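Local coordinates for protein putative hydrolase (Chromobacterium violaceum, PDB 3MCW) that is a putative hydrolase of the isochorismatase family, probably sharing that family's hydrolytic chemistry, although its own substrate is not established, at residues F8-D11 / K12-L15; Q46-A50 / R51-L55. All coordinates share one frame; numbering follows the deposited sequence. Where two conformers were deposited one is given.

Interaction 1: residues F8-D11 / K12-L15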
# COMPACT_ATOMS: atom_id res chain seq x y z
N PHE A 8 5.15 20.24 -13.43
CA PHE A 8 3.76 19.86 -13.27
C PHE A 8 3.09 19.83 -14.63
O PHE A 8 3.40 20.64 -15.50
CB PHE A 8 3.03 20.82 -12.33
CG PHE A 8 3.48 20.71 -10.93
CD1 PHE A 8 3.21 19.53 -10.22
CD2 PHE A 8 4.21 21.68 -10.31
CE1 PHE A 8 3.63 19.33 -8.93
CE2 PHE A 8 4.62 21.47 -8.96
CZ PHE A 8 4.32 20.29 -8.31
N SER A 9 2.22 18.85 -14.80
CA SER A 9 1.47 18.70 -16.05
C SER A 9 0.22 19.58 -16.05
O SER A 9 -0.32 19.89 -17.10
CB SER A 9 1.08 17.24 -16.26
OG SER A 9 0.34 16.74 -15.17
N SER A 10 -0.24 19.97 -14.84
CA SER A 10 -1.40 20.83 -14.68
C SER A 10 -1.01 22.14 -14.01
O SER A 10 0.11 22.28 -13.52
CB SER A 10 -2.49 20.16 -13.83
OG SER A 10 -2.31 20.36 -12.43
N ASP A 11 -1.92 23.12 -14.03
CA ASP A 11 -1.70 24.40 -13.39
C ASP A 11 -2.32 24.45 -11.98
O ASP A 11 -2.36 25.51 -11.34
CB ASP A 11 -2.17 25.58 -14.23
CG ASP A 11 -3.68 25.61 -14.45
OD1 ASP A 11 -4.42 24.79 -13.88
OD2 ASP A 11 -4.10 26.47 -15.24
N LYS A 12 -2.80 23.31 -11.47
CA LYS A 12 -3.50 23.27 -10.19
C LYS A 12 -3.13 22.04 -9.38
O LYS A 12 -4.00 21.36 -8.86
CB LYS A 12 -5.02 23.40 -10.39
CG LYS A 12 -5.63 22.39 -11.35
CD LYS A 12 -7.13 22.59 -11.54
CE LYS A 12 -7.69 21.59 -12.52
NZ LYS A 12 -9.16 21.70 -12.80
N PRO A 13 -1.82 21.74 -9.21
CA PRO A 13 -1.46 20.61 -8.37
C PRO A 13 -1.99 20.84 -6.96
O PRO A 13 -1.94 21.96 -6.42
CB PRO A 13 0.07 20.62 -8.43
CG PRO A 13 0.43 22.07 -8.67
CD PRO A 13 -0.65 22.55 -9.59
N LEU A 14 -2.44 19.76 -6.33
CA LEU A 14 -3.09 19.81 -5.04
C LEU A 14 -2.16 19.25 -3.96
O LEU A 14 -1.66 18.12 -4.09
CB LEU A 14 -4.42 19.03 -5.09
CG LEU A 14 -5.24 19.04 -3.79
CD1 LEU A 14 -6.74 19.04 -4.06
CD2 LEU A 14 -4.88 17.88 -2.85
N LEU A 15 -1.98 20.01 -2.89
CA LEU A 15 -1.14 19.59 -1.74
C LEU A 15 -1.98 18.82 -0.77
O LEU A 15 -3.01 19.32 -0.29
CB LEU A 15 -0.57 20.83 -1.05
CG LEU A 15 0.38 20.54 0.11
CD1 LEU A 15 1.66 19.83 -0.33
CD2 LEU A 15 0.72 21.86 0.82

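Interaction 2: residues Q46-A50 / R51-L55. With EDO (1,2-ethanediol), chain K; EDO (1,2-ethanediol), chain L.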
# COMPACT_ATOMS: atom_id res chain seq x y z
N GLN A 46 2.86 26.99 3.04
CA GLN A 46 2.92 28.44 2.85
C GLN A 46 2.92 28.81 1.38
O GLN A 46 2.25 29.77 0.98
CB GLN A 46 4.14 29.05 3.53
CG GLN A 46 4.06 30.60 3.53
CD GLN A 46 5.29 31.26 4.06
OE1 GLN A 46 5.23 32.04 5.01
NE2 GLN A 46 6.41 30.99 3.44
N ALA A 47 3.67 28.08 0.55
CA ALA A 47 3.70 28.34 -0.86
C ALA A 47 2.33 28.10 -1.50
O ALA A 47 1.90 28.90 -2.36
CB ALA A 47 4.76 27.52 -1.54
N TRP A 48 1.67 27.02 -1.12
CA TRP A 48 0.34 26.72 -1.65
C TRP A 48 -0.64 27.82 -1.29
O TRP A 48 -1.44 28.24 -2.12
CB TRP A 48 -0.14 25.32 -1.20
CG TRP A 48 -0.10 24.30 -2.30
CD1 TRP A 48 -1.20 23.86 -2.99
CD2 TRP A 48 1.03 23.63 -2.87
NE1 TRP A 48 -0.81 22.98 -3.96
CE2 TRP A 48 0.54 22.83 -3.92
CE3 TRP A 48 2.41 23.59 -2.58
CZ2 TRP A 48 1.37 21.99 -4.67
CZ3 TRP A 48 3.24 22.79 -3.36
CH2 TRP A 48 2.70 21.98 -4.39
N ARG A 49 -0.63 28.24 -0.04
CA ARG A 49 -1.50 29.32 0.42
C ARG A 49 -1.20 30.62 -0.33
O ARG A 49 -2.11 31.30 -0.79
CB ARG A 49 -1.34 29.53 1.92
CG ARG A 49 -1.97 28.44 2.75
CD ARG A 49 -1.58 28.60 4.20
NE ARG A 49 -2.34 27.66 5.04
CZ ARG A 49 -2.04 27.33 6.28
NH1 ARG A 49 -0.97 27.77 6.89
NH2 ARG A 49 -2.87 26.52 6.94
N ALA A 50 0.08 30.97 -0.44
CA ALA A 50 0.47 32.22 -1.08
C ALA A 50 0.05 32.24 -2.54
O ALA A 50 -0.32 33.30 -3.04
CB ALA A 50 1.98 32.42 -0.93
N ARG A 51 0.07 31.09 -3.21
CA ARG A 51 -0.27 30.97 -4.61
C ARG A 51 -1.75 30.69 -4.83
O ARG A 51 -2.21 30.69 -5.99
CB ARG A 51 0.60 29.90 -5.28
CG ARG A 51 2.09 30.30 -5.41
CD ARG A 51 2.87 29.15 -5.99
NE ARG A 51 4.31 29.42 -6.15
CZ ARG A 51 4.85 30.16 -7.10
NH1 ARG A 51 4.09 30.76 -8.02
NH2 ARG A 51 6.17 30.34 -7.14
N GLY A 52 -2.50 30.44 -3.77
CA GLY A 52 -3.92 30.15 -3.93
C GLY A 52 -4.20 28.83 -4.63
O GLY A 52 -5.22 28.71 -5.31
N LEU A 53 -3.33 27.85 -4.44
CA LEU A 53 -3.47 26.55 -5.07
C LEU A 53 -4.28 25.59 -4.18
O LEU A 53 -4.40 25.78 -2.97
CB LEU A 53 -2.07 25.99 -5.35
CG LEU A 53 -1.34 26.69 -6.46
CD1 LEU A 53 0.13 26.25 -6.44
CD2 LEU A 53 -2.00 26.34 -7.80
N PRO A 54 -4.82 24.51 -4.77
CA PRO A 54 -5.68 23.62 -4.03
C PRO A 54 -4.92 22.85 -2.94
O PRO A 54 -3.81 22.39 -3.17
CB PRO A 54 -6.21 22.66 -5.12
CG PRO A 54 -5.87 23.20 -6.39
CD PRO A 54 -4.77 24.16 -6.20
N LEU A 55 -5.56 22.65 -1.79
CA LEU A 55 -4.92 21.95 -0.70
C LEU A 55 -5.95 21.25 0.16
O LEU A 55 -7.07 21.73 0.34
CB LEU A 55 -3.91 22.78 0.06
CG LEU A 55 -4.51 23.86 0.89
CD1 LEU A 55 -4.65 23.32 2.21
CD2 LEU A 55 -3.57 25.08 0.92
C1 EDO K . 1.24 28.96 -10.25
O1 EDO K . 0.95 29.81 -11.39
C2 EDO K . 0.71 29.60 -9.01
O2 EDO K . 1.50 30.72 -8.60
C1 EDO L . -9.47 22.05 -2.18
O1 EDO L . -9.39 21.58 -0.86
C2 EDO L . -9.45 23.56 -2.09
O2 EDO L . -8.12 24.00 -1.77
O HOH W 1 -4.74 28.04 -1.48

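Interaction 1: residues F8-D11 / K12-L15
Phe8 and Pro13 meet ring against ring where the chain rounds an ST turn and enters strand 14-18, a central strand of the parallel sheet in this Rossmann-like isochorismatase fold. The phenylalanine can be followed outward from its backbone. Its first torsion (chi1 -69°) sets CG anti to the carbonyl carbon, and CB carries the ring towards the proline. CG lies 4.0 Å from Pro13 CG, which stands over the middle of one face and only 6° off the ring normal, making a CH-pi contact. Along one flank of the ring the partner changes: CD1 lies 3.8 Å from Pro13 CB, and CE1 approaches that same methylene. On the other flank CD2 keeps to Pro13 CG, at 4.1 Å. The two side chains cross at about a right angle, and more apolar surface gathers around them, since Phe8 also packs on Val117 and on Ile187, Ala190 and Leu191 of helix 184-191.

The turn that brings the rings together illustrates how a serine can stand in for a backbone carbonyl. Lys12 N donates to Ser10 OG over 3.1 Å, in a nearly straight bond (161°) that spans two residues. The hydroxyl is also hydrogen-bonded to OE1 of Glu115, whose other oxygen receives the amide of Ser9, so a single carboxylate from the neighbouring strand 115-121 holds two points of the loop.

Lys12 leaves the turn fully extended beyond CG and reaches the carbonyl oxygen of Asn111. Asp11 OD1 comes no nearer than 5.8 Å to Lys12 NZ, and the opposite charges therefore do not form a salt bridge; at the root of the same lysine side chain, Asp11 OD1 passes 3.7 Å from Lys12 CG.

Interaction 2: residues Q46-A50 / R51-L55
Leu53 folds back onto the indole of Trp48 as helix 37-51 ends in a Schellman motif. Leu53 CB presses on the pyrrole side, 3.3 Å from Trp48 CD1, while Leu53 CG, anti to its carbonyl carbon (chi1 -71°), lets CD1 hang over one face, 4.2 Å from the centroid of the five-membered ring. At the indole edge, near the ring plane, sits Pro54 O, but Trp48 NE1 does not point its hydrogen at it; that N-H is spent instead on Pro13 O, just before strand 14-18. On the helix side, Leu55 CD2 touches both Trp48 CB and Arg49 CG.

Behind these side chains lies the capping backbone. Leu53 N reaches back to Trp48 O (3.0 Å, 160°), and Gly52, with a positive phi of 67°, reverses the chain between them. Gly52 N bonds Arg49 O from well above the carbonyl plane, whereas Arg51 N still keeps the helical bond to Ala47 O.

Farther out, Arg49 forms a salt bridge through NE with Glu88 and reaches Glu83 O with NH2. Arg51 NH1 holds O2 of a 1,2-ethanediol, probably from the crystallisation liquor, at 2.7 Å. A second ethanediol takes the amide of Leu55.

Polar and apolar parts of this helix end thus work together: the residues joined by the Trp48–Leu53 backbone bond also pack their side chains, giving a late helical carbonyl a donor after the regular pattern has run out.

Overall arrangement
Interaction 1 precedes interaction 2 along the chain, and their centres lie 11 Å apart on the same side of the molecule. Together they bracket the first beta-alpha-beta crossover of the fold: residues 8-15 lead into strand 14-18, and residues 46-55 leave helix 37-51 for strand 55-60. The two strands are parallel neighbours in the sheet, so both contacts gather at the end of the sheet where these strands begin. A backbone bond of 3.0 Å between Leu15 N and Pro54 O ties the strand starts together, and Leu191 of helix 184-191 touches side chains from both. The consequence is a shared entry point, where loop, helix end and sheet are fastened to one another.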